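Local coordinates for kinesin-like protein (Caenorhabditis elegans, PDB 5X3E) that probably works as a kinesin-6 microtubule motor, using ATP turnover in a P-loop motor domain to generate movement or force, at residues A[221-226]-A[279-284]; A[225-230]-A[388-393]; A[232-235]-A[240-243]; A[245-250]-A[255-260]. All coordinates share one frame; numbering follows the deposited sequence.

Interaction 1: A[221-226]-A[279-284]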
# COMPACT_ATOMS: atom_id res chain seq x y z
N TYR A 221 -7.09 -6.05 3.89
CA TYR A 221 -7.10 -4.68 4.39
C TYR A 221 -6.88 -4.73 5.89
O TYR A 221 -7.70 -5.30 6.63
CB TYR A 221 -8.41 -3.97 4.05
CG TYR A 221 -8.32 -2.46 4.16
CD1 TYR A 221 -7.09 -1.84 4.40
CD2 TYR A 221 -9.44 -1.65 4.01
CE1 TYR A 221 -6.99 -0.46 4.50
CE2 TYR A 221 -9.35 -0.27 4.10
CZ TYR A 221 -8.13 0.33 4.35
OH TYR A 221 -8.03 1.70 4.44
N VAL A 222 -5.78 -4.14 6.34
CA VAL A 222 -5.30 -4.29 7.71
C VAL A 222 -4.98 -2.92 8.28
O VAL A 222 -4.53 -2.02 7.56
CB VAL A 222 -4.07 -5.22 7.75
CG1 VAL A 222 -3.49 -5.22 9.10
CG2 VAL A 222 -4.48 -6.64 7.45
N GLU A 223 -5.25 -2.74 9.58
CA GLU A 223 -4.99 -1.48 10.26
C GLU A 223 -4.03 -1.72 11.42
O GLU A 223 -4.20 -2.67 12.19
CB GLU A 223 -6.30 -0.87 10.79
CG GLU A 223 -6.12 0.43 11.54
CD GLU A 223 -7.41 0.89 12.19
OE1 GLU A 223 -8.15 0.03 12.72
OE2 GLU A 223 -7.70 2.11 12.17
N ILE A 224 -3.03 -0.86 11.55
CA ILE A 224 -2.12 -0.88 12.68
C ILE A 224 -2.41 0.36 13.52
O ILE A 224 -2.13 1.48 13.09
CB ILE A 224 -0.65 -0.93 12.23
CG1 ILE A 224 -0.36 -2.25 11.53
CG2 ILE A 224 0.27 -0.75 13.43
CD1 ILE A 224 0.99 -2.29 10.86
N TYR A 225 -3.01 0.15 14.69
CA TYR A 225 -3.44 1.25 15.55
C TYR A 225 -2.99 0.96 16.98
O TYR A 225 -3.37 -0.07 17.55
CB TYR A 225 -4.95 1.42 15.48
CG TYR A 225 -5.50 2.40 16.48
CD1 TYR A 225 -5.21 3.75 16.38
CD2 TYR A 225 -6.32 1.98 17.52
CE1 TYR A 225 -5.72 4.65 17.29
CE2 TYR A 225 -6.83 2.87 18.43
CZ TYR A 225 -6.52 4.21 18.32
OH TYR A 225 -7.03 5.11 19.23
N ASN A 226 -2.20 1.87 17.55
CA ASN A 226 -1.71 1.75 18.93
C ASN A 226 -0.92 0.47 19.14
O ASN A 226 -1.14 -0.28 20.10
CB ASN A 226 -2.86 1.84 19.93
CG ASN A 226 -2.42 2.37 21.29
OD1 ASN A 226 -1.27 2.20 21.69
ND2 ASN A 226 -3.33 3.01 22.00
N GLU A 279 -15.36 1.33 6.63
CA GLU A 279 -16.40 1.34 7.66
C GLU A 279 -15.86 0.82 8.99
O GLU A 279 -16.15 1.39 10.05
CB GLU A 279 -17.60 0.51 7.22
CG GLU A 279 -18.37 1.04 6.03
CD GLU A 279 -19.67 0.29 5.78
OE1 GLU A 279 -20.39 0.01 6.76
OE2 GLU A 279 -19.96 -0.04 4.62
N ARG A 280 -15.08 -0.27 8.97
CA ARG A 280 -14.46 -0.74 10.20
C ARG A 280 -13.38 0.22 10.69
O ARG A 280 -13.22 0.42 11.90
CB ARG A 280 -13.86 -2.13 10.04
CG ARG A 280 -14.79 -3.31 10.22
CD ARG A 280 -15.83 -3.49 9.15
NE ARG A 280 -16.67 -4.63 9.49
CZ ARG A 280 -16.44 -5.88 9.10
NH1 ARG A 280 -15.39 -6.15 8.34
NH2 ARG A 280 -17.26 -6.86 9.47
N ARG A 281 -12.62 0.81 9.77
CA ARG A 281 -11.54 1.69 10.17
C ARG A 281 -12.04 2.89 10.97
O ARG A 281 -11.27 3.47 11.74
CB ARG A 281 -10.75 2.17 8.95
CG ARG A 281 -9.41 2.79 9.31
CD ARG A 281 -8.81 3.52 8.14
NE ARG A 281 -9.02 4.94 8.34
CZ ARG A 281 -10.06 5.61 7.87
NH1 ARG A 281 -11.00 5.00 7.16
NH2 ARG A 281 -10.17 6.90 8.14
N ARG A 282 -13.31 3.25 10.82
CA ARG A 282 -13.91 4.40 11.48
C ARG A 282 -14.39 4.11 12.90
O ARG A 282 -14.93 5.00 13.55
CB ARG A 282 -15.07 4.94 10.63
CG ARG A 282 -14.61 5.49 9.29
CD ARG A 282 -15.75 6.00 8.42
NE ARG A 282 -15.26 6.35 7.09
CZ ARG A 282 -14.59 7.46 6.80
NH1 ARG A 282 -14.31 8.34 7.76
NH2 ARG A 282 -14.18 7.69 5.56
N VAL A 283 -14.19 2.89 13.40
CA VAL A 283 -14.60 2.51 14.75
C VAL A 283 -13.50 2.94 15.71
O VAL A 283 -12.45 2.29 15.81
CB VAL A 283 -14.88 1.02 14.85
CG1 VAL A 283 -15.25 0.65 16.27
CG2 VAL A 283 -16.00 0.64 13.91
N SER A 284 -13.73 4.04 16.42
CA SER A 284 -12.80 4.56 17.40
C SER A 284 -12.88 3.77 18.71
O SER A 284 -13.78 2.95 18.92
CB SER A 284 -13.09 6.04 17.67
OG SER A 284 -12.29 6.54 18.73
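E223 lays a carboxylate oxygen against the methylene chain of R281 and does not engage the guanidinium. That oxygen, OE2, lies 3.4 Å from CG of R281. The two side chains cross at about a right angle, with carboxylate and guanidinium planes 63° apart. The ionic ends stay separate, E223 OE2 being 4.9 Å from R281 NE, so any attraction between them acts only at a distance. E223 reaches over because its CG stands anti to the backbone N (chi1 179°) and the chain beyond runs straight.

The second van der Waals contact is looser: Y221 OH approaches R281 CD at 4.2 Å, with ring and guanidinium planes 23° apart. R281 suits this place because its long methylene chain can lie beside both strand residues while a bend at chi3 turns the head group elsewhere.

The polar ends are satisfied by residues beyond the two segments. R281 NH1 forms a salt bridge with E278, and Y221 OH is hydrogen-bonded to the same carboxylate oxygen, OE2, so one glutamate serves both sides of the contact. E223 OE2 instead takes a hydrogen bond from S295. These links matter because all three touching residues are buried, where a charged or hydroxyl group needs a partner.

Helix 267-281 thus packs its C-terminal end over strand 213-225 of the central sheet, as expected of the kinesin motor fold. The chain leaving this helix leads to S292 and S295, in sequence resembling the first switch motif of kinesins, and R281 lies near the probable P-loop.

Interaction 2: A[225-230]-A[388-393]. With SO4 (sulfate ion), chain M.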
# COMPACT_ATOMS: atom_id res chain seq x y z
N TYR A 225 -3.01 0.15 14.69
CA TYR A 225 -3.44 1.25 15.55
C TYR A 225 -2.99 0.96 16.98
O TYR A 225 -3.37 -0.07 17.55
CB TYR A 225 -4.95 1.42 15.48
CG TYR A 225 -5.50 2.40 16.48
CD1 TYR A 225 -5.21 3.75 16.38
CD2 TYR A 225 -6.32 1.98 17.52
CE1 TYR A 225 -5.72 4.65 17.29
CE2 TYR A 225 -6.83 2.87 18.43
CZ TYR A 225 -6.52 4.21 18.32
OH TYR A 225 -7.03 5.11 19.23
N ASN A 226 -2.20 1.87 17.55
CA ASN A 226 -1.71 1.75 18.93
C ASN A 226 -0.92 0.47 19.14
O ASN A 226 -1.14 -0.28 20.10
CB ASN A 226 -2.86 1.84 19.93
CG ASN A 226 -2.42 2.37 21.29
OD1 ASN A 226 -1.27 2.20 21.69
ND2 ASN A 226 -3.33 3.01 22.00
N ASN A 227 0.02 0.21 18.22
CA ASN A 227 0.90 -0.96 18.23
C ASN A 227 0.13 -2.28 18.22
O ASN A 227 0.70 -3.34 18.51
CB ASN A 227 1.87 -0.93 19.42
CG ASN A 227 3.23 -1.51 19.07
OD1 ASN A 227 3.76 -1.26 17.98
ND2 ASN A 227 3.80 -2.29 19.98
N TYR A 228 -1.15 -2.25 17.88
CA TYR A 228 -1.96 -3.44 17.70
C TYR A 228 -2.42 -3.51 16.26
O TYR A 228 -2.61 -2.49 15.59
CB TYR A 228 -3.16 -3.45 18.64
CG TYR A 228 -2.81 -3.69 20.09
CD1 TYR A 228 -1.94 -4.72 20.45
CD2 TYR A 228 -3.34 -2.90 21.10
CE1 TYR A 228 -1.62 -4.95 21.78
CE2 TYR A 228 -3.02 -3.12 22.43
CZ TYR A 228 -2.16 -4.14 22.77
OH TYR A 228 -1.84 -4.37 24.09
N CYS A 229 -2.58 -4.73 15.76
CA CYS A 229 -2.91 -4.96 14.36
C CYS A 229 -4.31 -5.54 14.24
O CYS A 229 -4.64 -6.53 14.90
CB CYS A 229 -1.88 -5.90 13.74
SG CYS A 229 -2.12 -6.10 11.98
N TYR A 230 -5.12 -4.94 13.36
CA TYR A 230 -6.51 -5.34 13.18
C TYR A 230 -6.82 -5.60 11.71
O TYR A 230 -6.35 -4.87 10.83
CB TYR A 230 -7.48 -4.26 13.70
CG TYR A 230 -7.29 -3.92 15.16
CD1 TYR A 230 -7.95 -4.64 16.14
CD2 TYR A 230 -6.46 -2.88 15.55
CE1 TYR A 230 -7.79 -4.33 17.48
CE2 TYR A 230 -6.29 -2.57 16.88
CZ TYR A 230 -6.96 -3.30 17.84
OH TYR A 230 -6.80 -3.00 19.18
N GLN A 388 11.45 -2.78 16.18
CA GLN A 388 11.14 -1.71 17.13
C GLN A 388 9.71 -1.19 17.00
O GLN A 388 9.31 -0.36 17.82
CB GLN A 388 12.14 -0.56 16.95
CG GLN A 388 13.60 -1.00 17.07
CD GLN A 388 14.55 0.18 17.17
OE1 GLN A 388 14.18 1.32 16.90
NE2 GLN A 388 15.79 -0.10 17.58
N SER A 389 8.95 -1.63 16.00
CA SER A 389 7.55 -1.27 15.92
C SER A 389 6.79 -2.31 15.09
O SER A 389 7.37 -2.96 14.22
CB SER A 389 7.36 0.12 15.30
OG SER A 389 7.85 0.15 13.97
N LYS A 390 5.49 -2.43 15.38
CA LYS A 390 4.66 -3.40 14.65
C LYS A 390 4.64 -3.08 13.16
O LYS A 390 4.74 -3.99 12.33
CB LYS A 390 3.24 -3.41 15.22
CG LYS A 390 2.87 -4.66 16.00
CD LYS A 390 3.52 -4.68 17.38
CE LYS A 390 2.91 -5.75 18.27
NZ LYS A 390 3.40 -5.65 19.68
N LEU A 391 4.51 -1.80 12.82
CA LEU A 391 4.40 -1.40 11.42
C LEU A 391 5.64 -1.79 10.64
O LEU A 391 5.56 -2.37 9.55
CB LEU A 391 4.17 0.11 11.34
CG LEU A 391 4.13 0.73 9.93
CD1 LEU A 391 2.94 0.22 9.12
CD2 LEU A 391 4.11 2.25 10.01
N THR A 392 6.82 -1.49 11.20
CA THR A 392 8.06 -1.80 10.51
C THR A 392 8.33 -3.30 10.45
O THR A 392 8.94 -3.79 9.49
CB THR A 392 9.20 -1.08 11.24
OG1 THR A 392 8.91 0.32 11.31
CG2 THR A 392 10.48 -1.25 10.50
N HIS A 393 7.86 -4.05 11.45
CA HIS A 393 8.01 -5.50 11.42
C HIS A 393 7.23 -6.11 10.25
O HIS A 393 7.72 -7.03 9.58
CB HIS A 393 7.53 -6.08 12.75
CG HIS A 393 7.84 -7.53 12.95
ND1 HIS A 393 7.10 -8.33 13.79
CD2 HIS A 393 8.80 -8.33 12.42
CE1 HIS A 393 7.59 -9.56 13.77
NE2 HIS A 393 8.62 -9.58 12.95
S SO4 M . 9.91 -12.79 12.89
O1 SO4 M . 8.51 -13.12 12.66
O2 SO4 M . 10.45 -12.03 11.76
O3 SO4 M . 10.03 -12.01 14.12
O4 SO4 M . 10.69 -14.02 13.04
O HOH W 1 3.08 0.32 15.05
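N227 and K390 form a partly buried contact, a lysine chain packed on an asparagine with one weak bond, where a tight turn meets the start of a short helix. N227 belongs to the type I' turn from Y225 to Y228, which joins strand 213-225 to strand 228-231; K390 opens helix 390-394. N226 and N227 both have positive phi, a backbone region that asparagine tolerates better than most residues.

The N227 amide is held by its oxygen: K390 N donates to OD1 in a weak bond of 3.3 Å, at 160°. A water also bridges OD1 weakly to L391 N. The lysine chain, bent at chi2 (74°), crosses the asparagine at about a right angle. Its CD lies over a face of the N227 amide, 3.6 Å from CG, and its CE is 3.3 Å from N227 O. At its end, NZ comes 3.4 Å from N227 ND2, but both are donors and no bond joins them.

The motif is a capped helix N-terminus, where the first N-H groups lack a carbonyl one turn back and find acceptors in a side chain, a water and the N-cap serine. S389 OG accepts weakly from T392 N, and T392 OG1 also donates to it, at 2.9 Å.

With alanine at K390 the methylenes over the N227 amide are gone, and the amide would probably turn more easily even with the backbone bond kept. One turn along, H393 NE2 binds a sulfate, probably from the crystallisation liquor, through two weak bonds, the shorter 3.0 Å to O3; R387 and H248 also hold this ion.

Interaction 3: A[232-235]-A[240-243]. With SO4 (sulfate ion), chain L.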
# COMPACT_ATOMS: atom_id res chain seq x y z
N LEU A 232 -9.42 -5.18 9.09
CA LEU A 232 -10.63 -4.42 8.78
C LEU A 232 -11.66 -5.23 7.99
O LEU A 232 -12.81 -4.80 7.89
CB LEU A 232 -10.26 -3.16 8.00
CG LEU A 232 -9.24 -2.23 8.63
CD1 LEU A 232 -8.83 -1.16 7.64
CD2 LEU A 232 -9.82 -1.61 9.88
N LEU A 233 -11.26 -6.38 7.43
CA LEU A 233 -12.15 -7.25 6.66
C LEU A 233 -12.63 -8.46 7.46
O LEU A 233 -13.23 -9.36 6.88
CB LEU A 233 -11.44 -7.71 5.39
CG LEU A 233 -10.97 -6.56 4.51
CD1 LEU A 233 -10.32 -7.11 3.26
CD2 LEU A 233 -12.13 -5.64 4.17
N GLU A 234 -12.35 -8.50 8.76
CA GLU A 234 -12.76 -9.62 9.59
C GLU A 234 -14.28 -9.77 9.60
O GLU A 234 -15.02 -8.79 9.56
CB GLU A 234 -12.23 -9.42 11.01
CG GLU A 234 -12.86 -10.32 12.07
CD GLU A 234 -12.44 -9.92 13.48
OE1 GLU A 234 -12.75 -10.66 14.43
OE2 GLU A 234 -11.79 -8.86 13.61
N ASP A 235 -14.74 -11.03 9.63
CA ASP A 235 -16.15 -11.33 9.88
C ASP A 235 -16.42 -11.14 11.37
O ASP A 235 -16.54 -12.09 12.14
CB ASP A 235 -16.49 -12.75 9.43
CG ASP A 235 -16.44 -12.92 7.93
OD1 ASP A 235 -16.75 -11.94 7.21
OD2 ASP A 235 -16.10 -14.02 7.47
N VAL A 240 -16.56 -6.43 17.95
CA VAL A 240 -15.23 -5.94 18.27
C VAL A 240 -14.26 -6.55 17.28
O VAL A 240 -14.46 -7.67 16.80
CB VAL A 240 -14.83 -6.27 19.73
CG1 VAL A 240 -14.71 -7.78 19.94
CG2 VAL A 240 -13.56 -5.55 20.10
N LEU A 241 -13.22 -5.81 16.91
CA LEU A 241 -12.20 -6.36 16.02
C LEU A 241 -11.16 -7.08 16.85
O LEU A 241 -10.74 -6.59 17.91
CB LEU A 241 -11.54 -5.28 15.15
CG LEU A 241 -12.30 -4.59 14.02
CD1 LEU A 241 -13.15 -3.49 14.60
CD2 LEU A 241 -11.29 -3.98 13.08
N THR A 242 -10.74 -8.25 16.38
CA THR A 242 -9.77 -9.07 17.08
C THR A 242 -8.36 -8.57 16.80
O THR A 242 -8.00 -8.27 15.66
CB THR A 242 -9.90 -10.52 16.63
OG1 THR A 242 -11.28 -10.91 16.66
CG2 THR A 242 -9.08 -11.45 17.53
N LYS A 243 -7.54 -8.50 17.85
CA LYS A 243 -6.14 -8.19 17.65
C LYS A 243 -5.48 -9.31 16.86
O LYS A 243 -5.81 -10.48 17.02
CB LYS A 243 -5.43 -8.00 19.00
CG LYS A 243 -6.00 -6.90 19.86
CD LYS A 243 -5.12 -6.65 21.08
CE LYS A 243 -5.77 -5.66 22.05
NZ LYS A 243 -6.49 -4.55 21.34
S SO4 L . -8.60 -10.07 21.39
O1 SO4 L . -9.12 -9.08 20.45
O2 SO4 L . -7.21 -9.76 21.71
O3 SO4 L . -9.40 -10.02 22.61
O4 SO4 L . -8.70 -11.40 20.81
O HOH W 2 -9.07 -8.43 13.09
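E234 points its carboxylate at T242 from across the loop, and the two side chains cross at about a right angle. The glutamate is stretched out, CG anti to the backbone N (chi1 165°) and the rest extended, so that both oxygens arrive together at the threonine. T242 keeps OG1 beside its own backbone N, which places two donors close enough for one carboxylate to take both. OG1 donates to E234 OE1 at 2.7 Å, meeting it on the syn side but 25° out of the carboxylate plane. The backbone T242 N donates to E234 OE2 at 3.0 Å and 168°, using the syn lone pair. This two-point grip fixes the rotation of the carboxylate and explains why a long acid suits one side and a beta-hydroxyl residue the other. R244 adds a long, weak ion pair to OE1.

Beside these bonds, E234 OE2 lies 3.5 Å from CA of L241. CD2 of L241 lies 4.2 Å from CD2 of L232, a modest apolar contact flanking the polar one. Next along the chain, K243 N donates to O1 of a sulfate at 3.1 Å, an ion probably taken up from the crystallisation liquor.

The carboxylate-threonine bonds and the leucine pair draw together the two ends of the loop that connects strand 228-231 to its antiparallel neighbour, strand 243-248. L232 and L233 resemble the final leucines of the YN...DLL signature of kinesin motors. L232 rests on Y221 and E223 of strand 213-225 and on R281 of helix 267-281, L233 reaches V273, and R280 of that helix donates to the carbonyl of L232.

Interaction 4: A[245-250]-A[255-260]. With SO4 (sulfate ion), chain C; SO4 (sulfate ion), chain M; SO4 (sulfate ion), chain U.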
# COMPACT_ATOMS: atom_id res chain seq x y z
N GLU A 245 -1.82 -11.02 14.99
CA GLU A 245 -0.40 -11.19 15.20
C GLU A 245 0.33 -11.05 13.87
O GLU A 245 -0.08 -11.64 12.87
CB GLU A 245 -0.10 -12.54 15.85
CG GLU A 245 1.36 -12.77 16.21
CD GLU A 245 1.64 -12.53 17.68
OE1 GLU A 245 0.72 -12.11 18.40
OE2 GLU A 245 2.79 -12.78 18.11
N ILE A 246 1.41 -10.28 13.87
CA ILE A 246 2.26 -10.13 12.69
C ILE A 246 3.38 -11.16 12.78
O ILE A 246 4.18 -11.13 13.73
CB ILE A 246 2.82 -8.70 12.60
CG1 ILE A 246 1.69 -7.73 12.21
CG2 ILE A 246 3.97 -8.62 11.61
CD1 ILE A 246 2.01 -6.27 12.44
N ARG A 247 3.44 -12.07 11.81
CA ARG A 247 4.38 -13.18 11.84
C ARG A 247 4.82 -13.52 10.42
O ARG A 247 4.30 -12.98 9.44
CB ARG A 247 3.76 -14.39 12.52
CG ARG A 247 2.51 -14.91 11.84
CD ARG A 247 1.84 -15.97 12.70
NE ARG A 247 2.75 -17.06 13.05
CZ ARG A 247 2.45 -18.01 13.93
NH1 ARG A 247 1.28 -17.99 14.54
NH2 ARG A 247 3.32 -18.98 14.20
N HIS A 248 5.80 -14.42 10.31
CA HIS A 248 6.29 -14.87 9.02
C HIS A 248 5.78 -16.27 8.69
O HIS A 248 5.34 -17.01 9.57
CB HIS A 248 7.82 -14.87 8.96
CG HIS A 248 8.46 -15.87 9.87
ND1 HIS A 248 8.77 -15.58 11.19
CD2 HIS A 248 8.87 -17.14 9.67
CE1 HIS A 248 9.33 -16.63 11.75
NE2 HIS A 248 9.40 -17.60 10.85
N ASP A 249 5.86 -16.62 7.40
CA ASP A 249 5.54 -17.96 6.92
C ASP A 249 6.83 -18.73 6.64
O ASP A 249 7.93 -18.28 6.96
CB ASP A 249 4.63 -17.90 5.69
CG ASP A 249 5.24 -17.12 4.52
OD1 ASP A 249 6.48 -17.00 4.42
OD2 ASP A 249 4.45 -16.63 3.67
N ARG A 250 6.69 -19.92 6.05
CA ARG A 250 7.87 -20.75 5.79
C ARG A 250 8.80 -20.13 4.76
O ARG A 250 10.00 -20.43 4.78
CB ARG A 250 7.44 -22.15 5.35
CG ARG A 250 6.80 -22.91 6.49
CD ARG A 250 6.84 -24.42 6.33
NE ARG A 250 6.53 -25.06 7.60
CZ ARG A 250 5.31 -25.23 8.08
NH1 ARG A 250 4.26 -24.81 7.40
NH2 ARG A 250 5.13 -25.82 9.26
N TYR A 255 3.23 -11.67 7.26
CA TYR A 255 1.79 -11.65 7.02
C TYR A 255 1.07 -11.46 8.35
O TYR A 255 1.66 -11.57 9.43
CB TYR A 255 1.30 -12.91 6.31
CG TYR A 255 1.24 -14.17 7.15
CD1 TYR A 255 0.02 -14.67 7.61
CD2 TYR A 255 2.40 -14.86 7.50
CE1 TYR A 255 -0.04 -15.83 8.38
CE2 TYR A 255 2.35 -16.02 8.28
CZ TYR A 255 1.12 -16.50 8.71
OH TYR A 255 1.06 -17.64 9.48
N VAL A 256 -0.23 -11.20 8.26
CA VAL A 256 -1.09 -11.04 9.42
C VAL A 256 -1.83 -12.36 9.61
O VAL A 256 -2.60 -12.78 8.73
CB VAL A 256 -2.06 -9.86 9.25
CG1 VAL A 256 -2.98 -9.74 10.44
CG2 VAL A 256 -1.29 -8.55 9.05
N ASP A 257 -1.60 -13.01 10.75
CA ASP A 257 -2.00 -14.40 10.98
C ASP A 257 -3.47 -14.66 10.65
O ASP A 257 -3.78 -15.44 9.74
CB ASP A 257 -1.70 -14.77 12.44
CG ASP A 257 -1.93 -16.24 12.74
OD1 ASP A 257 -2.33 -17.00 11.83
OD2 ASP A 257 -1.68 -16.66 13.89
N GLY A 258 -4.39 -14.03 11.36
CA GLY A 258 -5.80 -14.27 11.10
C GLY A 258 -6.48 -13.33 10.13
O GLY A 258 -7.72 -13.35 10.07
N ALA A 259 -5.74 -12.53 9.38
CA ALA A 259 -6.36 -11.62 8.42
C ALA A 259 -6.97 -12.38 7.25
O ALA A 259 -6.44 -13.40 6.80
CB ALA A 259 -5.33 -10.62 7.90
N LYS A 260 -8.09 -11.86 6.77
CA LYS A 260 -8.90 -12.49 5.74
C LYS A 260 -8.41 -12.07 4.35
O LYS A 260 -8.29 -10.88 4.07
CB LYS A 260 -10.36 -12.10 5.94
CG LYS A 260 -11.37 -13.02 5.29
CD LYS A 260 -12.78 -12.54 5.57
CE LYS A 260 -13.80 -13.28 4.73
NZ LYS A 260 -15.17 -12.75 4.96
S SO4 C . -1.70 -10.28 5.02
O1 SO4 C . -1.11 -11.26 4.10
O2 SO4 C . -1.61 -8.95 4.44
O3 SO4 C . -0.96 -10.29 6.28
O4 SO4 C . -3.09 -10.62 5.29
S SO4 M . 9.91 -12.79 12.89
O1 SO4 M . 8.51 -13.12 12.66
O2 SO4 M . 10.45 -12.03 11.76
O3 SO4 M . 10.03 -12.01 14.12
O4 SO4 M . 10.69 -14.02 13.04
S SO4 U . -15.89 -9.57 3.15
O1 SO4 U . -16.87 -9.73 2.08
O2 SO4 U . -15.16 -8.31 2.95
O3 SO4 U . -16.56 -9.55 4.45
O4 SO4 U . -14.95 -10.68 3.12
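R247 and Y255 both set CG between the backbone N and the carbonyl carbon (chi1 60° and 74°), which lays the two side chains alongside each other, pointing the same way. Guanidinium and ring planes are 19° apart, but the contact is made by the arginine methylenes: CG lies 3.7 Å from Y255 CE2. The ring's edge meets the following backbone, with CE2 3.4 Å from H248 O. Beyond the tyrosine, R247 NH1 forms a salt bridge to D257 OD2 at 3.3 Å, its hydrogen bond weak.

Underneath is an antiparallel hairpin. In the hydrogen-bonded pair, R247 N donates to Y255 O at 3.0 Å and Y255 N to R247 O at 2.8 Å; D257 N donates to E245 O at 2.9 Å. I246 and V256, a non-hydrogen-bonded pair, put their branched chains on the other face. A leucine at Y255 lacks the flat ring, and R247, less held, would probably swing more freely from D257.

Strand 254-256 adds to strand 243-248, which in turn borders strand 228-231. I246 and V256 pack on C229 of that strand and on L394 of helix 390-394, while Y255 touches the loop at L167 and N168.

From the N terminus, strand 213-225 starts interaction 1 at 221-226, and the end of that strand and the turn after it start interaction 2, the two sharing Y225 and N226. The loops thus begin together: interaction 1 closes first, when helix 267-281 returns at 279-284, and interaction 2 much later, at 388-393. Both loops enclose interactions 3 and 4, which follow one another in series: 232-235 with 240-243, then 245-250 with 255-260. The D235-K260 salt bridge joins these two small closures. Strands 213-225, 228-231, 243-248 and 254-256 are successive neighbours in the sheet, to which interaction 1 ties helix 267-281 and interaction 2 helix 390-394.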